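Local coordinates for ComZ (Thermus thermophilus, PDB 6QVI), which is a competence-associated pilin that probably serves as a DNA receptor at the pilus tip during natural transformation, at residues F180-R185 / N232-V237. Numbering follows the deposited sequence.
Sequences FALYNR and NKVKGV
Asn184 and Asn232 meet side chain to side chain in the beta-solenoid domain of ComZ, where the chain just past strand residues 180-183 faces the loop between strands 226-227 and 237-239, a worked example of polar and apolar contacts side by side where a loop lies against a strand end. The polar part is a weak hydrogen bond from Asn184 ND2 to Asn232 OD1, 3.4 Å long, with an N-H...O angle of 154°; the two side chains cross at about a right angle, their amide planes 75° apart. Asn184 reaches the loop because its CG stands anti to the backbone N (chi1 -173°), and its amide has further partners: OD1 accepts from the backbone N of Ala210, and ND2 also donates to Asp207 OD2. With an alanine at Asn232, Asn184 is likely to lose this weak bond, and a gap would probably open beside the Arg185 chain. The apolar part is the approach of the Leu182 end to Val234, CD2 to CG2 at 4.3 Å; Val234 also touches Ala210, the residue whose backbone N binds Asn184 OD1. The aliphatic part of Arg185 lies against the Asn232 amide, its CG 3.3 Å from Asn232 ND2.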
ATOM      1  N   PHE A 180     -13.006   4.799 -19.312  1.00 96.15           N
ATOM      2  CA  PHE A 180     -11.965   4.452 -18.346  1.00 86.33           C
ATOM      3  C   PHE A 180     -10.875   5.514 -18.407  1.00 81.12           C
ATOM      4  O   PHE A 180     -10.317   5.775 -19.478  1.00 81.36           O
ATOM      5  CB  PHE A 180     -11.405   3.063 -18.681  1.00 82.02           C
ATOM      6  CG  PHE A 180     -10.334   2.565 -17.753  1.00 86.54           C
ATOM      7  CD1 PHE A 180      -9.033   3.042 -17.804  1.00 91.58           C
ATOM      8  CD2 PHE A 180     -10.624   1.555 -16.852  1.00 80.48           C
ATOM      9  CE1 PHE A 180      -8.047   2.529 -16.934  1.00 84.67           C
ATOM     10  CE2 PHE A 180      -9.666   1.052 -16.003  1.00 81.54           C
ATOM     11  CZ  PHE A 180      -8.364   1.539 -16.050  1.00 81.75           C
ATOM     12  N   ALA A 181     -10.555   6.095 -17.254  1.00 75.63           N
ATOM     13  CA  ALA A 181      -9.512   7.099 -17.164  1.00 74.15           C
ATOM     14  C   ALA A 181      -8.759   6.839 -15.881  1.00 77.09           C
ATOM     15  O   ALA A 181      -9.375   6.639 -14.823  1.00 77.77           O
ATOM     16  CB  ALA A 181     -10.069   8.535 -17.165  1.00 68.16           C
ATOM     17  N   LEU A 182      -7.431   6.933 -15.972  1.00 76.74           N
ATOM     18  CA  LEU A 182      -6.537   6.648 -14.858  1.00 68.95           C
ATOM     19  C   LEU A 182      -5.555   7.801 -14.799  1.00 70.85           C
ATOM     20  O   LEU A 182      -4.779   8.013 -15.735  1.00 69.95           O
ATOM     21  CB  LEU A 182      -5.834   5.305 -15.061  1.00 67.70           C
ATOM     22  CG  LEU A 182      -5.097   4.586 -13.924  1.00 67.58           C
ATOM     23  CD1 LEU A 182      -4.667   3.220 -14.409  1.00 59.15           C
ATOM     24  CD2 LEU A 182      -3.863   5.377 -13.510  1.00 73.91           C
ATOM     25  N   TYR A 183      -5.611   8.559 -13.713  1.00 74.96           N
ATOM     26  CA  TYR A 183      -4.812   9.762 -13.569  1.00 73.19           C
ATOM     27  C   TYR A 183      -3.826   9.627 -12.422  1.00 73.77           C
ATOM     28  O   TYR A 183      -3.991   8.797 -11.518  1.00 68.36           O
ATOM     29  CB  TYR A 183      -5.729  10.970 -13.357  1.00 74.96           C
ATOM     30  CG  TYR A 183      -6.719  11.188 -14.485  1.00 78.01           C
ATOM     31  CD1 TYR A 183      -6.450  10.708 -15.765  1.00 85.91           C
ATOM     32  CD2 TYR A 183      -7.940  11.848 -14.266  1.00 82.98           C
ATOM     33  CE1 TYR A 183      -7.338  10.908 -16.808  1.00 92.34           C
ATOM     34  CE2 TYR A 183      -8.851  12.042 -15.310  1.00 84.18           C
ATOM     35  CZ  TYR A 183      -8.541  11.564 -16.572  1.00 85.93           C
ATOM     36  OH  TYR A 183      -9.400  11.738 -17.627  1.00 81.58           O
ATOM     37  N   ASN A 184      -2.827  10.512 -12.432  1.00 87.36           N
ATOM     38  CA  ASN A 184      -1.776  10.479 -11.423  1.00 92.81           C
ATOM     39  C   ASN A 184      -1.747  11.760 -10.610  1.00 94.78           C
ATOM     40  O   ASN A 184      -0.712  12.142 -10.052  1.00 89.91           O
ATOM     41  CB  ASN A 184      -0.409  10.155 -12.013  1.00 96.28           C
ATOM     42  CG  ASN A 184       0.620   9.973 -10.934  1.00103.88           C
ATOM     43  OD1 ASN A 184       0.690   8.916 -10.304  1.00100.52           O
ATOM     44  ND2 ASN A 184       1.431  11.007 -10.706  1.00111.66           N
ATOM     45  N   ARG A 185      -2.878  12.438 -10.549  1.00 98.48           N
ATOM     46  CA  ARG A 185      -3.040  13.508  -9.585  1.00102.97           C
ATOM     47  C   ARG A 185      -4.522  13.683  -9.301  1.00104.30           C
ATOM     48  O   ARG A 185      -5.383  13.153 -10.009  1.00106.68           O
ATOM     49  CB  ARG A 185      -2.388  14.786 -10.114  1.00106.29           C
ATOM     50  CG  ARG A 185      -2.740  15.056 -11.565  1.00109.14           C
ATOM     51  CD  ARG A 185      -2.963  16.513 -11.859  1.00119.76           C
ATOM     52  NE  ARG A 185      -4.343  16.876 -11.556  1.00123.98           N
ATOM     53  CZ  ARG A 185      -4.705  18.051 -11.062  1.00125.35           C
ATOM     54  NH1 ARG A 185      -3.777  18.975 -10.817  1.00129.41           N
ATOM     55  NH2 ARG A 185      -5.984  18.299 -10.810  1.00120.80           N
ATOM     56  N   ASN A 232       0.786  15.217 -16.769  1.00128.81           N
ATOM     57  CA  ASN A 232       1.138  14.374 -15.632  1.00123.15           C
ATOM     58  C   ASN A 232       0.699  12.947 -15.938  1.00117.82           C
ATOM     59  O   ASN A 232      -0.502  12.648 -15.915  1.00122.94           O
ATOM     60  CB  ASN A 232       0.485  14.920 -14.365  1.00113.54           C
ATOM     61  CG  ASN A 232       0.940  14.203 -13.132  1.00105.04           C
ATOM     62  OD1 ASN A 232       1.727  13.257 -13.208  1.00103.16           O
ATOM     63  ND2 ASN A 232       0.518  14.698 -11.973  1.00105.89           N
ATOM     64  N   LYS A 233       1.653  12.061 -16.217  1.00105.41           N
ATOM     65  CA  LYS A 233       1.262  10.739 -16.675  1.00101.24           C
ATOM     66  C   LYS A 233       1.895   9.626 -15.849  1.00 96.14           C
ATOM     67  O   LYS A 233       2.866   9.806 -15.108  1.00 89.62           O
ATOM     68  CB  LYS A 233       1.604  10.512 -18.140  1.00106.19           C
ATOM     69  CG  LYS A 233       3.049  10.163 -18.424  1.00112.03           C
ATOM     70  CD  LYS A 233       3.292  10.361 -19.924  1.00116.99           C
ATOM     71  CE  LYS A 233       4.686  10.016 -20.403  1.00118.34           C
ATOM     72  NZ  LYS A 233       5.796  10.719 -19.702  1.00125.33           N
ATOM     73  N   VAL A 234       1.362   8.432 -16.081  1.00 94.60           N
ATOM     74  CA  VAL A 234       1.560   7.327 -15.184  1.00 87.84           C
ATOM     75  C   VAL A 234       2.995   6.849 -15.249  1.00 92.20           C
ATOM     76  O   VAL A 234       3.672   6.930 -16.290  1.00 97.45           O
ATOM     77  CB  VAL A 234       0.536   6.230 -15.513  1.00 77.58           C
ATOM     78  CG1 VAL A 234       0.928   5.441 -16.779  1.00 75.00           C
ATOM     79  CG2 VAL A 234       0.329   5.351 -14.358  1.00 77.49           C
ATOM     80  N   LYS A 235       3.464   6.373 -14.113  1.00 95.47           N
ATOM     81  CA  LYS A 235       4.866   5.970 -13.959  1.00101.09           C
ATOM     82  C   LYS A 235       5.053   4.502 -14.320  1.00104.24           C
ATOM     83  O   LYS A 235       5.597   3.719 -13.557  1.00109.96           O
ATOM     84  CB  LYS A 235       5.320   6.226 -12.516  1.00101.71           C
ATOM     85  CG  LYS A 235       5.608   7.664 -12.163  1.00117.74           C
ATOM     86  CD  LYS A 235       6.464   7.773 -10.904  1.00126.31           C
ATOM     87  CE  LYS A 235       7.000   6.416 -10.566  1.00132.00           C
ATOM     88  NZ  LYS A 235       8.099   6.648  -9.575  1.00131.80           N
ATOM     89  N   GLY A 236       4.653   4.131 -15.533  1.00103.77           N
ATOM     90  CA  GLY A 236       4.849   2.755 -15.953  1.00100.91           C
ATOM     91  C   GLY A 236       3.577   1.949 -16.195  1.00 89.37           C
ATOM     92  O   GLY A 236       2.556   2.121 -15.529  1.00 80.58           O
ATOM     93  N   VAL A 237       3.657   1.059 -17.176  1.00 89.31           N
ATOM     94  CA  VAL A 237       2.570   0.161 -17.546  1.00 78.25           C
ATOM     95  C   VAL A 237       3.227  -1.207 -17.716  1.00 74.24           C
ATOM     96  O   VAL A 237       3.853  -1.487 -18.740  1.00 75.87           O
ATOM     97  CB  VAL A 237       1.842   0.600 -18.818  1.00 57.50           C
ATOM     98  CG1 VAL A 237       0.790  -0.428 -19.205  1.00 56.50           C
ATOM     99  CG2 VAL A 237       1.256   1.998 -18.655  1.00 58.39           C
TER